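Local atomic coordinates of uncharacterized protein (Cytophaga hutchinsonii ATCC 33406, PDB entry 3FF4), a protein that is of unknown function but belongs to the CoA-binding family of Rossmann-like folds and so probably binds coenzyme A or a related nucleotide. Residues L22-L27 / H32-V37; E96-L101 / P108-T113. All blocks are in the same frame, centred on the assembly; numbering follows the deposited sequence.

Interaction 1 (L22-L27 / H32-V37)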
ATOM      1  N   LEU A  22       2.709   8.706  -7.518  1.00 26.56           N
ATOM      2  CA  LEU A  22       3.356   7.960  -8.588  1.00 27.01           C
ATOM      3  C   LEU A  22       2.884   6.474  -8.614  1.00 27.55           C
ATOM      4  O   LEU A  22       2.602   5.934  -9.690  1.00 26.99           O
ATOM      5  CB  LEU A  22       4.870   8.085  -8.495  1.00 26.35           C
ATOM      6  CG  LEU A  22       5.342   9.542  -8.497  1.00 27.66           C
ATOM      7  CD1 LEU A  22       6.852   9.624  -8.321  1.00 28.98           C
ATOM      8  CD2 LEU A  22       4.916  10.249  -9.799  1.00 25.04           C
ATOM      9  N   ALA A  23       2.756   5.838  -7.443  1.00 26.84           N
ATOM     10  CA  ALA A  23       2.365   4.434  -7.414  1.00 27.52           C
ATOM     11  C   ALA A  23       0.953   4.234  -7.955  1.00 28.02           C
ATOM     12  O   ALA A  23       0.710   3.291  -8.699  1.00 29.50           O
ATOM     13  CB  ALA A  23       2.480   3.853  -6.014  1.00 26.11           C
ATOM     14  N   ALA A  24       0.028   5.111  -7.570  1.00 27.95           N
ATOM     15  CA  ALA A  24      -1.354   5.015  -8.047  1.00 28.16           C
ATOM     16  C   ALA A  24      -1.389   5.090  -9.564  1.00 28.62           C
ATOM     17  O   ALA A  24      -2.076   4.270 -10.192  1.00 28.65           O
ATOM     18  CB  ALA A  24      -2.236   6.092  -7.427  1.00 26.86           C
ATOM     19  N   GLU A  25      -0.614   6.023 -10.130  1.00 28.65           N
ATOM     20  CA  GLU A  25      -0.489   6.175 -11.588  1.00 30.64           C
ATOM     21  C   GLU A  25       0.035   4.911 -12.268  1.00 30.70           C
ATOM     22  O   GLU A  25      -0.523   4.491 -13.279  1.00 30.93           O
ATOM     23  CB  GLU A  25       0.445   7.326 -11.967  1.00 30.68           C
ATOM     24  CG  GLU A  25      -0.114   8.705 -11.746  1.00 33.93           C
ATOM     25  CD  GLU A  25       0.813   9.818 -12.263  1.00 36.86           C
ATOM     26  OE1 GLU A  25       2.055   9.732 -12.049  1.00 37.62           O
ATOM     27  OE2 GLU A  25       0.288  10.778 -12.882  1.00 36.68           O
ATOM     28  N   ARG A  26       1.118   4.325 -11.738  1.00 30.46           N
ATOM     29  CA  ARG A  26       1.649   3.108 -12.353  1.00 30.30           C
ATOM     30  C   ARG A  26       0.686   1.924 -12.168  1.00 29.43           C
ATOM     31  O   ARG A  26       0.467   1.168 -13.101  1.00 29.67           O
ATOM     32  CB  ARG A  26       3.055   2.744 -11.854  1.00 29.68           C
ATOM     33  CG  ARG A  26       4.160   3.740 -12.159  1.00 33.38           C
ATOM     34  CD  ARG A  26       4.502   3.858 -13.647  1.00 34.22           C
ATOM     35  NE  ARG A  26       3.672   4.882 -14.259  1.00 37.97           N
ATOM     36  CZ  ARG A  26       3.027   4.741 -15.413  1.00 38.32           C
ATOM     37  NH1 ARG A  26       3.122   3.622 -16.107  1.00 39.23           N
ATOM     38  NH2 ARG A  26       2.284   5.722 -15.881  1.00 38.27           N
ATOM     39  N   LEU A  27       0.124   1.756 -10.968  1.00 29.22           N
ATOM     40  CA  LEU A  27      -0.832   0.667 -10.730  1.00 28.79           C
ATOM     41  C   LEU A  27      -1.984   0.776 -11.700  1.00 28.83           C
ATOM     42  O   LEU A  27      -2.358  -0.198 -12.377  1.00 28.73           O
ATOM     43  CB  LEU A  27      -1.354   0.724  -9.294  1.00 27.96           C
ATOM     44  CG  LEU A  27      -0.356   0.252  -8.234  1.00 28.51           C
ATOM     45  CD1 LEU A  27      -0.728   0.775  -6.841  1.00 26.19           C
ATOM     46  CD2 LEU A  27      -0.191  -1.308  -8.242  1.00 29.21           C
ATOM     47  N   HIS A  32      -4.266  -2.602 -12.436  1.00 30.82           N
ATOM     48  CA  HIS A  32      -4.627  -2.981 -11.073  1.00 31.79           C
ATOM     49  C   HIS A  32      -5.652  -2.006 -10.502  1.00 31.86           C
ATOM     50  O   HIS A  32      -5.556  -0.807 -10.752  1.00 32.35           O
ATOM     51  CB  HIS A  32      -3.387  -2.985 -10.175  1.00 30.82           C
ATOM     52  CG  HIS A  32      -2.297  -3.881 -10.682  1.00 32.03           C
ATOM     53  ND1 HIS A  32      -2.304  -5.247 -10.484  1.00 32.02           N
ATOM     54  CD2 HIS A  32      -1.185  -3.610 -11.401  1.00 30.31           C
ATOM     55  CE1 HIS A  32      -1.227  -5.776 -11.044  1.00 31.75           C
ATOM     56  NE2 HIS A  32      -0.536  -4.804 -11.613  1.00 30.17           N
ATOM     57  N   GLU A  33      -6.617  -2.522  -9.742  1.00 31.63           N
ATOM     58  CA  GLU A  33      -7.496  -1.675  -8.936  1.00 31.55           C
ATOM     59  C   GLU A  33      -6.708  -1.144  -7.726  1.00 30.91           C
ATOM     60  O   GLU A  33      -6.193  -1.926  -6.919  1.00 30.76           O
ATOM     61  CB  GLU A  33      -8.727  -2.455  -8.480  1.00 31.10           C
ATOM     62  CG  GLU A  33      -9.504  -1.767  -7.379  1.00 33.54           C
ATOM     63  CD  GLU A  33     -10.796  -2.501  -7.038  1.00 36.84           C
ATOM     64  OE1 GLU A  33     -10.854  -3.761  -7.172  1.00 36.17           O
ATOM     65  OE2 GLU A  33     -11.761  -1.802  -6.660  1.00 37.22           O
ATOM     66  N   PHE A  34      -6.568   0.177  -7.634  1.00 30.77           N
ATOM     67  CA  PHE A  34      -5.914   0.793  -6.461  1.00 31.78           C
ATOM     68  C   PHE A  34      -6.964   1.392  -5.527  1.00 31.95           C
ATOM     69  O   PHE A  34      -8.033   1.883  -5.986  1.00 31.90           O
ATOM     70  CB  PHE A  34      -4.846   1.838  -6.857  1.00 31.73           C
ATOM     71  CG  PHE A  34      -5.411   3.150  -7.304  1.00 34.08           C
ATOM     72  CD1 PHE A  34      -5.526   4.220  -6.399  1.00 33.72           C
ATOM     73  CD2 PHE A  34      -5.848   3.323  -8.616  1.00 34.07           C
ATOM     74  CE1 PHE A  34      -6.080   5.438  -6.806  1.00 35.23           C
ATOM     75  CE2 PHE A  34      -6.411   4.537  -9.028  1.00 36.46           C
ATOM     76  CZ  PHE A  34      -6.512   5.602  -8.117  1.00 35.88           C
ATOM     77  N   ILE A  35      -6.675   1.345  -4.228  1.00 30.98           N
ATOM     78  CA  ILE A  35      -7.552   1.957  -3.238  1.00 30.98           C
ATOM     79  C   ILE A  35      -6.772   2.925  -2.333  1.00 30.35           C
ATOM     80  O   ILE A  35      -5.937   2.463  -1.554  1.00 30.32           O
ATOM     81  CB  ILE A  35      -8.268   0.900  -2.375  1.00 30.43           C
ATOM     82  CG1 ILE A  35      -9.059  -0.078  -3.268  1.00 31.82           C
ATOM     83  CG2 ILE A  35      -9.193   1.608  -1.335  1.00 30.50           C
ATOM     84  CD1 ILE A  35      -9.479  -1.326  -2.555  1.00 31.48           C
ATOM     85  N   PRO A  36      -7.051   4.250  -2.434  1.00 29.85           N
ATOM     86  CA  PRO A  36      -6.274   5.240  -1.669  1.00 29.94           C
ATOM     87  C   PRO A  36      -6.799   5.443  -0.243  1.00 30.85           C
ATOM     88  O   PRO A  36      -7.969   5.859  -0.054  1.00 30.43           O
ATOM     89  CB  PRO A  36      -6.441   6.527  -2.464  1.00 29.48           C
ATOM     90  CG  PRO A  36      -7.717   6.343  -3.279  1.00 30.33           C
ATOM     91  CD  PRO A  36      -8.024   4.880  -3.366  1.00 29.19           C
ATOM     92  N   VAL A  37      -5.943   5.141   0.736  1.00 29.99           N
ATOM     93  CA  VAL A  37      -6.258   5.293   2.150  1.00 29.88           C
ATOM     94  C   VAL A  37      -5.144   6.115   2.801  1.00 31.53           C
ATOM     95  O   VAL A  37      -3.958   5.969   2.491  1.00 30.84           O
ATOM     96  CB  VAL A  37      -6.422   3.925   2.870  1.00 29.87           C
ATOM     97  CG1 VAL A  37      -6.774   4.091   4.364  1.00 28.16           C
ATOM     98  CG2 VAL A  37      -7.457   3.051   2.166  1.00 27.00           C
TER

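Interaction 2 (E96-L101 / P108-T113)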
ATOM      1  N   GLU A  96      10.116  -4.834  12.911  1.00 29.02           N
ATOM      2  CA  GLU A  96       9.048  -5.307  13.786  1.00 29.39           C
ATOM      3  C   GLU A  96       7.768  -5.611  12.997  1.00 29.36           C
ATOM      4  O   GLU A  96       7.161  -6.683  13.161  1.00 29.70           O
ATOM      5  CB  GLU A  96       8.749  -4.302  14.907  1.00 29.57           C
ATOM      6  CG  GLU A  96       7.389  -4.558  15.553  1.00 31.25           C
ATOM      7  CD  GLU A  96       7.073  -3.620  16.700  1.00 34.07           C
ATOM      8  OE1 GLU A  96       6.835  -2.409  16.454  1.00 34.12           O
ATOM      9  OE2 GLU A  96       7.047  -4.102  17.857  1.00 35.91           O
ATOM     10  N   LEU A  97       7.366  -4.695  12.117  1.00 29.69           N
ATOM     11  CA  LEU A  97       6.138  -4.944  11.358  1.00 29.25           C
ATOM     12  C   LEU A  97       6.294  -6.108  10.364  1.00 29.44           C
ATOM     13  O   LEU A  97       5.382  -6.926  10.216  1.00 29.26           O
ATOM     14  CB  LEU A  97       5.558  -3.669  10.699  1.00 28.28           C
ATOM     15  CG  LEU A  97       4.275  -3.940   9.872  1.00 29.14           C
ATOM     16  CD1 LEU A  97       3.178  -4.563  10.720  1.00 25.90           C
ATOM     17  CD2 LEU A  97       3.705  -2.692   9.167  1.00 26.73           C
ATOM     18  N   GLU A  98       7.431  -6.180   9.685  1.00 29.82           N
ATOM     19  CA  GLU A  98       7.748  -7.366   8.859  1.00 30.46           C
ATOM     20  C   GLU A  98       7.526  -8.709   9.611  1.00 30.07           C
ATOM     21  O   GLU A  98       6.856  -9.617   9.098  1.00 29.36           O
ATOM     22  CB  GLU A  98       9.185  -7.264   8.318  1.00 30.52           C
ATOM     23  CG  GLU A  98       9.385  -6.020   7.429  1.00 32.56           C
ATOM     24  CD  GLU A  98      10.867  -5.604   7.227  1.00 36.09           C
ATOM     25  OE1 GLU A  98      11.115  -4.377   7.099  1.00 37.65           O
ATOM     26  OE2 GLU A  98      11.760  -6.479   7.178  1.00 35.58           O
ATOM     27  N   GLU A  99       8.076  -8.819  10.819  1.00 29.72           N
ATOM     28  CA  GLU A  99       7.957 -10.048  11.606  1.00 29.87           C
ATOM     29  C   GLU A  99       6.536 -10.315  12.025  1.00 29.46           C
ATOM     30  O   GLU A  99       6.085 -11.454  11.966  1.00 29.44           O
ATOM     31  CB  GLU A  99       8.814  -9.992  12.855  1.00 30.16           C
ATOM     32  CG  GLU A  99      10.258 -10.032  12.539  1.00 32.85           C
ATOM     33  CD  GLU A  99      11.124  -9.931  13.777  1.00 36.43           C
ATOM     34  OE1 GLU A  99      10.634 -10.230  14.907  1.00 35.91           O
ATOM     35  OE2 GLU A  99      12.311  -9.550  13.602  1.00 38.37           O
ATOM     36  N   ILE A 100       5.833  -9.270  12.449  1.00 28.76           N
ATOM     37  CA  ILE A 100       4.436  -9.423  12.849  1.00 28.58           C
ATOM     38  C   ILE A 100       3.621  -9.932  11.661  1.00 28.46           C
ATOM     39  O   ILE A 100       2.808 -10.865  11.792  1.00 28.58           O
ATOM     40  CB  ILE A 100       3.858  -8.111  13.402  1.00 28.23           C
ATOM     41  CG1 ILE A 100       4.451  -7.811  14.786  1.00 28.31           C
ATOM     42  CG2 ILE A 100       2.340  -8.190  13.472  1.00 28.91           C
ATOM     43  CD1 ILE A 100       4.070  -6.439  15.328  1.00 25.45           C
ATOM     44  N   LEU A 101       3.859  -9.346  10.493  1.00 27.80           N
ATOM     45  CA  LEU A 101       3.179  -9.806   9.269  1.00 27.73           C
ATOM     46  C   LEU A 101       3.482 -11.275   8.954  1.00 27.44           C
ATOM     47  O   LEU A 101       2.558 -12.089   8.814  1.00 27.57           O
ATOM     48  CB  LEU A 101       3.548  -8.925   8.068  1.00 27.58           C
ATOM     49  CG  LEU A 101       2.971  -7.507   8.128  1.00 28.00           C
ATOM     50  CD1 LEU A 101       3.650  -6.612   7.084  1.00 26.41           C
ATOM     51  CD2 LEU A 101       1.451  -7.508   7.964  1.00 27.00           C
ATOM     52  N   PRO A 108       5.911 -10.049   3.985  1.00 24.51           N
ATOM     53  CA  PRO A 108       6.493  -8.727   3.861  1.00 24.30           C
ATOM     54  C   PRO A 108       7.474  -8.736   2.660  1.00 24.19           C
ATOM     55  O   PRO A 108       8.239  -9.688   2.502  1.00 24.87           O
ATOM     56  CB  PRO A 108       7.239  -8.547   5.181  1.00 24.06           C
ATOM     57  CG  PRO A 108       7.560  -9.972   5.680  1.00 23.86           C
ATOM     58  CD  PRO A 108       6.689 -10.931   4.892  1.00 24.05           C
ATOM     59  N   VAL A 109       7.437  -7.700   1.841  1.00 23.47           N
ATOM     60  CA  VAL A 109       8.345  -7.574   0.681  1.00 24.02           C
ATOM     61  C   VAL A 109       8.970  -6.187   0.700  1.00 24.75           C
ATOM     62  O   VAL A 109       8.258  -5.194   0.726  1.00 25.36           O
ATOM     63  CB  VAL A 109       7.574  -7.724  -0.665  1.00 23.77           C
ATOM     64  CG1 VAL A 109       8.453  -7.284  -1.877  1.00 23.41           C
ATOM     65  CG2 VAL A 109       7.126  -9.164  -0.853  1.00 23.80           C
ATOM     66  N   ILE A 110      10.295  -6.124   0.717  1.00 25.72           N
ATOM     67  CA  ILE A 110      11.016  -4.855   0.655  1.00 26.75           C
ATOM     68  C   ILE A 110      11.331  -4.575  -0.818  1.00 27.57           C
ATOM     69  O   ILE A 110      11.996  -5.362  -1.438  1.00 26.42           O
ATOM     70  CB  ILE A 110      12.294  -4.868   1.552  1.00 26.87           C
ATOM     71  CG1 ILE A 110      11.881  -4.753   3.019  1.00 28.59           C
ATOM     72  CG2 ILE A 110      13.198  -3.661   1.277  1.00 26.98           C
ATOM     73  CD1 ILE A 110      12.186  -5.924   3.802  1.00 32.36           C
ATOM     74  N   GLY A 111      10.793  -3.487  -1.375  1.00 28.21           N
ATOM     75  CA  GLY A 111      11.112  -3.093  -2.744  1.00 29.58           C
ATOM     76  C   GLY A 111      10.349  -1.818  -3.077  1.00 30.39           C
ATOM     77  O   GLY A 111       9.571  -1.340  -2.258  1.00 31.85           O
ATOM     78  N   CYS A 112      10.575  -1.264  -4.263  1.00 29.49           N
ATOM     79  CA  CYS A 112       9.836  -0.101  -4.736  1.00 29.41           C
ATOM     80  C   CYS A 112       8.735  -0.589  -5.662  1.00 29.63           C
ATOM     81  O   CYS A 112       8.994  -1.314  -6.644  1.00 30.81           O
ATOM     82  CB  CYS A 112      10.781   0.869  -5.453  1.00 28.87           C
ATOM     83  SG  CYS A 112       9.920   2.147  -6.392  1.00 29.98           S
ATOM     84  N   THR A 113       7.497  -0.233  -5.327  1.00 29.38           N
ATOM     85  CA  THR A 113       6.344  -0.543  -6.163  1.00 28.75           C
ATOM     86  C   THR A 113       6.568  -0.189  -7.631  1.00 28.21           C
ATOM     87  O   THR A 113       6.211  -0.967  -8.490  1.00 27.74           O
ATOM     88  CB  THR A 113       5.037   0.123  -5.630  1.00 30.29           C
ATOM     89  OG1 THR A 113       4.788  -0.325  -4.282  1.00 29.15           O
ATOM     90  CG2 THR A 113       3.826  -0.248  -6.550  1.00 27.28           C
TER

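Interaction 1 (L22-L27 / H32-V37)
Ala24 presents its methyl group to the face of the Phe34 ring, a CH-pi contact in which CB lies 4.1 Å from the ring centroid and 20° off the ring normal. The methyl is displaced toward the rim, over CD1 and CE1. With CG set between its backbone N and carbonyl carbon (chi1 77°), Phe34 holds its ring up against the helix, and a residue as small as alanine lets the ring come close to the helix backbone. The second apolar contact is looser: Leu27 CD1 reaches the CB of Phe34 at 4.3 Å. The other branch of Leu27 serves His32, its CD2 packing 4.0 Å from the imidazole CD2, with the two side chains crossing at about a right angle.

The polar link is between backbones. His32 N donates to Leu27 O over 3.1 Å, bent to 138° at the hydrogen and with the donor raised above the carbonyl plane. The imidazole of His32 sets its edge near the same oxygen, CD2 being 3.7 Å from Leu27 O, while its ND1 is hydrogen-bonded to the backbone N of Lys5. Histidine suits this buried site because it combines a polar nitrogen with a flat carbon surface; an alanine here would probably leave the Lys5 amide without its mate and strip part of the cover from Leu27 CD2.

The contact belongs to a beta-alpha-beta crossover in which helix 19-30 leads from strand 7-10 to strand 34-37, the two strands lying parallel and side by side. Leu27 and Ala24 also rest on Thr7 and Ile9 of the first strand, Val44 of strand 43-44 touches both Ala24 and Phe34, and Leu117 of helix 113-119 packs against Leu27 and His32.

Interaction 2 (E96-L101 / P108-T113)
Glu98 meets Pro108 through the aliphatic base of its side chain, CB to CB at 3.9 Å, and the proline ring also brings its CG to 3.5 Å from the Glu98 backbone O. Proline fits here by offering a compact apolar surface to the helix backbone. Farther out, the carboxylate of Glu98 lies against the end of Ile110, whose CD1 is 3.4 Å from OE2; the two side chains cross at about a right angle. With CG1 anti to the carbonyl carbon (chi1 -75°), the longer branch of Ile110 is turned toward Glu98.

Helix 95-103 and strand 107-110 are the second and third elements of a beta-alpha-beta unit that starts at strand 85-88, as in Rossmann-like folds.

The carboxylate is held by the residue just before the helix: Glu98 OE1 accepts a hydrogen bond from the backbone N of Asn94. A glutamate can thus give its methylenes to Pro108 and its carboxylate to the backbone amide just ahead of the helix. One turn along the helix, the buried Leu101 packs on Val86 and Phe88, while Val109 pairs through its backbone with the same two residues of the adjacent strand.

In the fold
Interactions 1 and 2 follow one another along the chain, the first closing before the second opens, and their centres lie about 18 Å apart on opposite sides of the chain's centre. Each joins a helix to the strand that follows it, helix 19-30 to strand 34-37 and helix 95-103 to strand 107-110. These strands are the two outermost of one parallel five-stranded sheet of order 2-1-3-4-5, so the contacts fasten crossover helices at its opposite edges. Interaction 1 is buried, whereas interaction 2 lies at the surface. Helix 113-119, which follows strand 107-110, packs against interaction 1 and so brings the chain back across the Rossmann-like fold probably used for nucleotide binding.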